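Local coordinates for protein Epf (Streptococcus pyogenes, PDB 4ES8) that acts as a cell-surface adhesin, binding to cells through an N-terminal domain that contains a carbohydrate-binding module and a fibronectin-like domain, at residues 288-293 with 308-313; 253-258 with 284-289. All blocks are in the same frame, centred on the assembly; numbering follows the deposited sequence.

Contact 1: residues 288-293 with 308-313; sequences KEKLKV and FFEVGI
Strands 290-293 and 308-310 run antiparallel, their axes 4.5 Å apart at an angle of 148°, with L291 and F309 forming the hydrogen-bonded pair between the non-hydrogen-bonded pairs K290-E310 and K292-F308. L291 N bonds to F309 O at 2.8 Å, F309 N returns a bond to L291 O, and beyond the last bridge V311 N still reaches E289 O at 2.8 Å; a weak bond from K288 N to V311 O follows. L291 CB sits over one face of the F309 ring, offset toward the rim, while L291 CD1 comes 3.7 Å from F309 CZ. V293 CG2 meets the same ring at its edge, in plane, 3.8 Å from F309 CE1. With chi1 of 71°, F309 holds CG between its backbone N and carbonyl carbon, and the ring leans toward the neighbouring strand. V311 CG2 also touches the leucine, 3.6 Å from L291 CD1. On the other face, with K290 and E310, K292 and F308 lie side by side, pointing the same way, K292 CG 3.8 Å from F308 CE1. E310 CG packs on K288 O. The hairpin supplies the outermost strand, 307-310, and its neighbour 290-297, which strand 248-253 flanks in turn; buried V293 and partly exposed F309 pack against L252, L234 and L220, consistent with the beta sandwich of a fibronectin-like domain.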
loop_
_atom_site.group_PDB
_atom_site.type_symbol
_atom_site.label_atom_id
_atom_site.label_comp_id
_atom_site.label_asym_id
_atom_site.label_seq_id
_atom_site.Cartn_x
_atom_site.Cartn_y
_atom_site.Cartn_z
ATOM N N LYS A 288 9.014 -17.672 -37.785
ATOM C CA LYS A 288 8.857 -16.207 -37.819
ATOM C C LYS A 288 7.437 -15.731 -37.388
ATOM O O LYS A 288 7.132 -14.549 -37.529
ATOM C CB LYS A 288 9.219 -15.635 -39.206
ATOM C CG LYS A 288 10.697 -15.846 -39.545
ATOM C CD LYS A 288 11.079 -15.198 -40.869
ATOM C CE LYS A 288 12.546 -15.382 -41.194
ATOM N NZ LYS A 288 13.435 -14.637 -40.254
ATOM N N GLU A 289 6.600 -16.635 -36.823
ATOM C CA GLU A 289 5.255 -16.270 -36.352
ATOM C C GLU A 289 5.328 -15.199 -35.267
ATOM O O GLU A 289 6.135 -15.337 -34.352
ATOM C CB GLU A 289 4.511 -17.486 -35.788
ATOM C CG GLU A 289 3.072 -17.162 -35.457
ATOM C CD GLU A 289 2.168 -18.320 -35.096
ATOM O OE1 GLU A 289 2.628 -19.486 -35.083
ATOM O OE2 GLU A 289 0.972 -18.052 -34.850
ATOM N N LYS A 290 4.492 -14.151 -35.382
ATOM C CA LYS A 290 4.442 -13.086 -34.396
ATOM C C LYS A 290 3.492 -13.477 -33.280
ATOM O O LYS A 290 2.274 -13.423 -33.439
ATOM C CB LYS A 290 3.994 -11.757 -35.031
ATOM C CG LYS A 290 5.062 -11.086 -35.881
ATOM C CD LYS A 290 4.527 -9.803 -36.544
ATOM C CE LYS A 290 4.426 -8.620 -35.603
ATOM N NZ LYS A 290 3.758 -7.458 -36.250
ATOM N N LEU A 291 4.047 -13.873 -32.144
ATOM C CA LEU A 291 3.232 -14.185 -30.978
ATOM C C LEU A 291 2.947 -12.897 -30.229
ATOM O O LEU A 291 3.737 -11.955 -30.309
ATOM C CB LEU A 291 3.935 -15.189 -30.050
ATOM C CG LEU A 291 4.402 -16.513 -30.701
ATOM C CD1 LEU A 291 5.110 -17.395 -29.683
ATOM C CD2 LEU A 291 3.219 -17.291 -31.325
ATOM N N LYS A 292 1.837 -12.860 -29.486
ATOM C CA LYS A 292 1.445 -11.675 -28.729
ATOM C C LYS A 292 1.455 -11.972 -27.247
ATOM O O LYS A 292 1.011 -13.048 -26.810
ATOM C CB LYS A 292 0.042 -11.211 -29.153
ATOM C CG LYS A 292 -0.469 -9.959 -28.429
ATOM C CD LYS A 292 -1.813 -9.465 -28.981
ATOM C CE LYS A 292 -2.977 -10.403 -28.710
ATOM N NZ LYS A 292 -4.267 -9.789 -29.137
ATOM N N VAL A 293 1.935 -10.996 -26.472
ATOM C CA VAL A 293 1.930 -11.073 -25.015
ATOM C C VAL A 293 1.145 -9.877 -24.480
ATOM O O VAL A 293 1.428 -8.741 -24.863
ATOM C CB VAL A 293 3.357 -11.120 -24.423
ATOM C CG1 VAL A 293 3.319 -10.997 -22.901
ATOM C CG2 VAL A 293 4.081 -12.405 -24.838
ATOM N N PHE A 308 4.841 -7.988 -28.888
ATOM C CA PHE A 308 4.984 -9.010 -29.929
ATOM C C PHE A 308 6.417 -9.452 -30.049
ATOM O O PHE A 308 7.348 -8.649 -29.889
ATOM C CB PHE A 308 4.512 -8.462 -31.294
ATOM C CG PHE A 308 3.091 -7.966 -31.316
ATOM C CD1 PHE A 308 2.045 -8.826 -31.623
ATOM C CD2 PHE A 308 2.790 -6.645 -30.981
ATOM C CE1 PHE A 308 0.720 -8.369 -31.624
ATOM C CE2 PHE A 308 1.468 -6.196 -30.960
ATOM C CZ PHE A 308 0.441 -7.059 -31.294
ATOM N N PHE A 309 6.603 -10.730 -30.398
ATOM C CA PHE A 309 7.922 -11.267 -30.665
ATOM C C PHE A 309 7.762 -12.398 -31.655
ATOM O O PHE A 309 6.696 -13.021 -31.719
ATOM C CB PHE A 309 8.670 -11.713 -29.383
ATOM C CG PHE A 309 8.135 -12.956 -28.711
ATOM C CD1 PHE A 309 7.061 -12.882 -27.824
ATOM C CD2 PHE A 309 8.721 -14.201 -28.939
ATOM C CE1 PHE A 309 6.562 -14.037 -27.208
ATOM C CE2 PHE A 309 8.248 -15.349 -28.287
ATOM C CZ PHE A 309 7.171 -15.263 -27.430
ATOM N N GLU A 310 8.828 -12.673 -32.411
ATOM C CA GLU A 310 8.778 -13.750 -33.393
ATOM C C GLU A 310 9.268 -15.068 -32.866
ATOM O O GLU A 310 10.260 -15.127 -32.143
ATOM C CB GLU A 310 9.640 -13.392 -34.609
ATOM C CG GLU A 310 8.970 -12.417 -35.566
ATOM C CD GLU A 310 9.778 -12.085 -36.808
ATOM O OE1 GLU A 310 10.747 -12.819 -37.115
ATOM O OE2 GLU A 310 9.423 -11.097 -37.491
ATOM N N VAL A 311 8.632 -16.142 -33.333
ATOM C CA VAL A 311 9.101 -17.517 -33.156
ATOM C C VAL A 311 10.355 -17.628 -34.036
ATOM O O VAL A 311 10.378 -17.086 -35.138
ATOM C CB VAL A 311 8.013 -18.547 -33.583
ATOM C CG1 VAL A 311 8.544 -19.986 -33.574
ATOM C CG2 VAL A 311 6.753 -18.440 -32.741
ATOM N N GLY A 312 11.375 -18.311 -33.566
ATOM C CA GLY A 312 12.569 -18.491 -34.383
ATOM C C GLY A 312 12.916 -19.951 -34.569
ATOM O O GLY A 312 12.127 -20.840 -34.242
ATOM N N ILE A 313 14.084 -20.185 -35.158
ATOM C CA ILE A 313 14.695 -21.501 -35.346
ATOM C C ILE A 313 15.735 -21.614 -34.232
ATOM O O ILE A 313 16.538 -20.694 -34.071
ATOM C CB ILE A 313 15.302 -21.654 -36.784
ATOM C CG1 ILE A 313 14.239 -21.467 -37.913
ATOM C CG2 ILE A 313 16.103 -22.965 -36.949
ATOM C CD1 ILE A 313 13.021 -22.500 -37.955
#

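Contact 2: residues 253-258 with 284-289; sequences FNSRGE and SLKNKE
The E289 carboxylate receives S255 from opposite faces of its plane: S255 N approaches OE2 on the anti side, 23° out of plane, while S255 OG comes from above the other face. Both S255 N and S255 OG lie 2.8 Å from E289 OE2, and the N-H bond to it is nearly straight at 166°. The second oxygen, OE1, is met on its anti side by K286 N at 3.0 Å, within the type II turn 286-289. E289 CG stands anti to the backbone N (chi1 -173°) and the chain runs on extended, carrying the carboxylate across to the type I turn 254-257. There the N254 amide braces the loop: OD1 takes E258 N from above the carbonyl plane, and ND2, with its partner in the amide plane, gives a nearly straight bond to E258 OE1. N254 CB rests 3.3 Å from E289 OE2. Farther out, R256 NE and K286 NZ lie 4.0 Å apart, two like charges at the ends of side chains that cross at about a right angle. Three donors thus grip one buried carboxylate, fixing its rotation and tying the two turns together; they, and perhaps the positive charges of K286 and R256, would be expected to favour its ionised form.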
loop_
_atom_site.group_PDB
_atom_site.type_symbol
_atom_site.label_atom_id
_atom_site.label_comp_id
_atom_site.label_asym_id
_atom_site.label_seq_id
_atom_site.Cartn_x
_atom_site.Cartn_y
_atom_site.Cartn_z
ATOM N N PHE A 253 -0.469 -15.400 -26.885
ATOM C CA PHE A 253 -1.372 -15.725 -28.006
ATOM C C PHE A 253 -0.590 -15.998 -29.256
ATOM O O PHE A 253 0.500 -15.446 -29.425
ATOM C CB PHE A 253 -2.290 -14.531 -28.315
ATOM C CG PHE A 253 -3.115 -13.981 -27.184
ATOM C CD1 PHE A 253 -2.549 -13.119 -26.244
ATOM C CD2 PHE A 253 -4.480 -14.234 -27.115
ATOM C CE1 PHE A 253 -3.323 -12.583 -25.215
ATOM C CE2 PHE A 253 -5.260 -13.690 -26.092
ATOM C CZ PHE A 253 -4.674 -12.876 -25.144
ATOM N N ASN A 254 -1.169 -16.780 -30.175
ATOM C CA ASN A 254 -0.504 -16.992 -31.464
ATOM C C ASN A 254 -0.853 -15.826 -32.408
ATOM O O ASN A 254 -1.606 -14.922 -32.022
ATOM C CB ASN A 254 -0.852 -18.365 -32.075
ATOM C CG ASN A 254 -2.302 -18.554 -32.461
ATOM O OD1 ASN A 254 -3.081 -17.612 -32.582
ATOM N ND2 ASN A 254 -2.695 -19.808 -32.687
ATOM N N SER A 255 -0.329 -15.847 -33.648
ATOM C CA SER A 255 -0.560 -14.718 -34.585
ATOM C C SER A 255 -2.022 -14.585 -35.022
ATOM O O SER A 255 -2.406 -13.519 -35.509
ATOM C CB SER A 255 0.343 -14.839 -35.807
ATOM O OG SER A 255 0.058 -16.041 -36.508
ATOM N N ARG A 256 -2.833 -15.637 -34.835
ATOM C CA ARG A 256 -4.268 -15.594 -35.158
ATOM C C ARG A 256 -5.083 -15.020 -33.974
ATOM O O ARG A 256 -6.317 -14.964 -34.042
ATOM C CB ARG A 256 -4.778 -16.983 -35.523
ATOM C CG ARG A 256 -4.182 -17.478 -36.836
ATOM C CD ARG A 256 -4.620 -18.887 -37.150
ATOM N NE ARG A 256 -4.187 -19.268 -38.493
ATOM C CZ ARG A 256 -4.492 -20.424 -39.066
ATOM N NH1 ARG A 256 -5.215 -21.327 -38.410
ATOM N NH2 ARG A 256 -4.086 -20.686 -40.300
ATOM N N GLY A 257 -4.388 -14.635 -32.898
ATOM C CA GLY A 257 -5.039 -14.064 -31.723
ATOM C C GLY A 257 -5.661 -15.083 -30.795
ATOM O O GLY A 257 -6.419 -14.715 -29.894
ATOM N N GLU A 258 -5.326 -16.367 -30.983
ATOM C CA GLU A 258 -5.842 -17.456 -30.167
ATOM C C GLU A 258 -5.013 -17.573 -28.893
ATOM O O GLU A 258 -3.782 -17.601 -28.953
ATOM C CB GLU A 258 -5.818 -18.771 -30.953
ATOM C CG GLU A 258 -6.720 -18.698 -32.179
ATOM C CD GLU A 258 -6.605 -19.824 -33.186
ATOM O OE1 GLU A 258 -5.519 -20.437 -33.293
ATOM O OE2 GLU A 258 -7.594 -20.046 -33.920
ATOM N N SER A 284 2.246 -26.595 -33.722
ATOM C CA SER A 284 1.527 -25.633 -34.566
ATOM C C SER A 284 2.270 -24.295 -34.771
ATOM O O SER A 284 1.896 -23.556 -35.684
ATOM C CB SER A 284 0.140 -25.356 -33.999
ATOM O OG SER A 284 -0.671 -26.521 -34.035
ATOM N N LEU A 285 3.306 -23.973 -33.954
ATOM C CA LEU A 285 4.058 -22.718 -34.142
ATOM C C LEU A 285 4.685 -22.658 -35.524
ATOM O O LEU A 285 5.208 -23.672 -36.005
ATOM C CB LEU A 285 5.175 -22.558 -33.095
ATOM C CG LEU A 285 4.755 -22.429 -31.627
ATOM C CD1 LEU A 285 5.982 -22.478 -30.742
ATOM C CD2 LEU A 285 3.959 -21.127 -31.381
ATOM N N LYS A 286 4.612 -21.489 -36.173
ATOM C CA LYS A 286 5.185 -21.304 -37.494
ATOM C C LYS A 286 6.474 -20.501 -37.430
ATOM O O LYS A 286 6.650 -19.656 -36.550
ATOM C CB LYS A 286 4.179 -20.633 -38.441
ATOM C CG LYS A 286 3.062 -21.582 -38.842
ATOM C CD LYS A 286 1.868 -20.864 -39.482
ATOM C CE LYS A 286 1.098 -19.997 -38.513
ATOM N NZ LYS A 286 -0.198 -19.556 -39.095
ATOM N N ASN A 287 7.391 -20.760 -38.372
ATOM C CA ASN A 287 8.640 -20.016 -38.430
ATOM C C ASN A 287 8.349 -18.516 -38.598
ATOM O O ASN A 287 7.456 -18.140 -39.368
ATOM C CB ASN A 287 9.529 -20.527 -39.569
ATOM C CG ASN A 287 10.864 -19.828 -39.672
ATOM O OD1 ASN A 287 11.498 -19.470 -38.669
ATOM N ND2 ASN A 287 11.303 -19.590 -40.895
ATOM N N LYS A 288 9.014 -17.672 -37.785
ATOM C CA LYS A 288 8.857 -16.207 -37.819
ATOM C C LYS A 288 7.437 -15.731 -37.388
ATOM O O LYS A 288 7.132 -14.549 -37.529
ATOM C CB LYS A 288 9.219 -15.635 -39.206
ATOM C CG LYS A 288 10.697 -15.846 -39.545
ATOM C CD LYS A 288 11.079 -15.198 -40.869
ATOM C CE LYS A 288 12.546 -15.382 -41.194
ATOM N NZ LYS A 288 13.435 -14.637 -40.254
ATOM N N GLU A 289 6.600 -16.635 -36.823
ATOM C CA GLU A 289 5.255 -16.270 -36.352
ATOM C C GLU A 289 5.328 -15.199 -35.267
ATOM O O GLU A 289 6.135 -15.337 -34.352
ATOM C CB GLU A 289 4.511 -17.486 -35.788
ATOM C CG GLU A 289 3.072 -17.162 -35.457
ATOM C CD GLU A 289 2.168 -18.320 -35.096
ATOM O OE1 GLU A 289 2.628 -19.486 -35.083
ATOM O OE2 GLU A 289 0.972 -18.052 -34.850
#

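Contacts 1 and 2 lie about 7 Å apart, centre to centre, at one end of the C-terminal part of the chain, about 36 and 39 Å from the chain's centre. Contact 1 pairs two strands of the four-stranded antiparallel sheet; contact 2 joins loops at its end, after strand 248-253 and before strand 290-297. Along the chain, loop 253-258 comes first, then 284-289 after helix 279-284, then strand 290-297 and finally 308-313. K288 and E289 are shared, and a probable hydrogen bond from F253 N to K292 O also joins the contacts. E289 thus ties the hairpin's start to the turn between strands 248-253 and 259-264, at one end of what is consistent with the fibronectin-like domain.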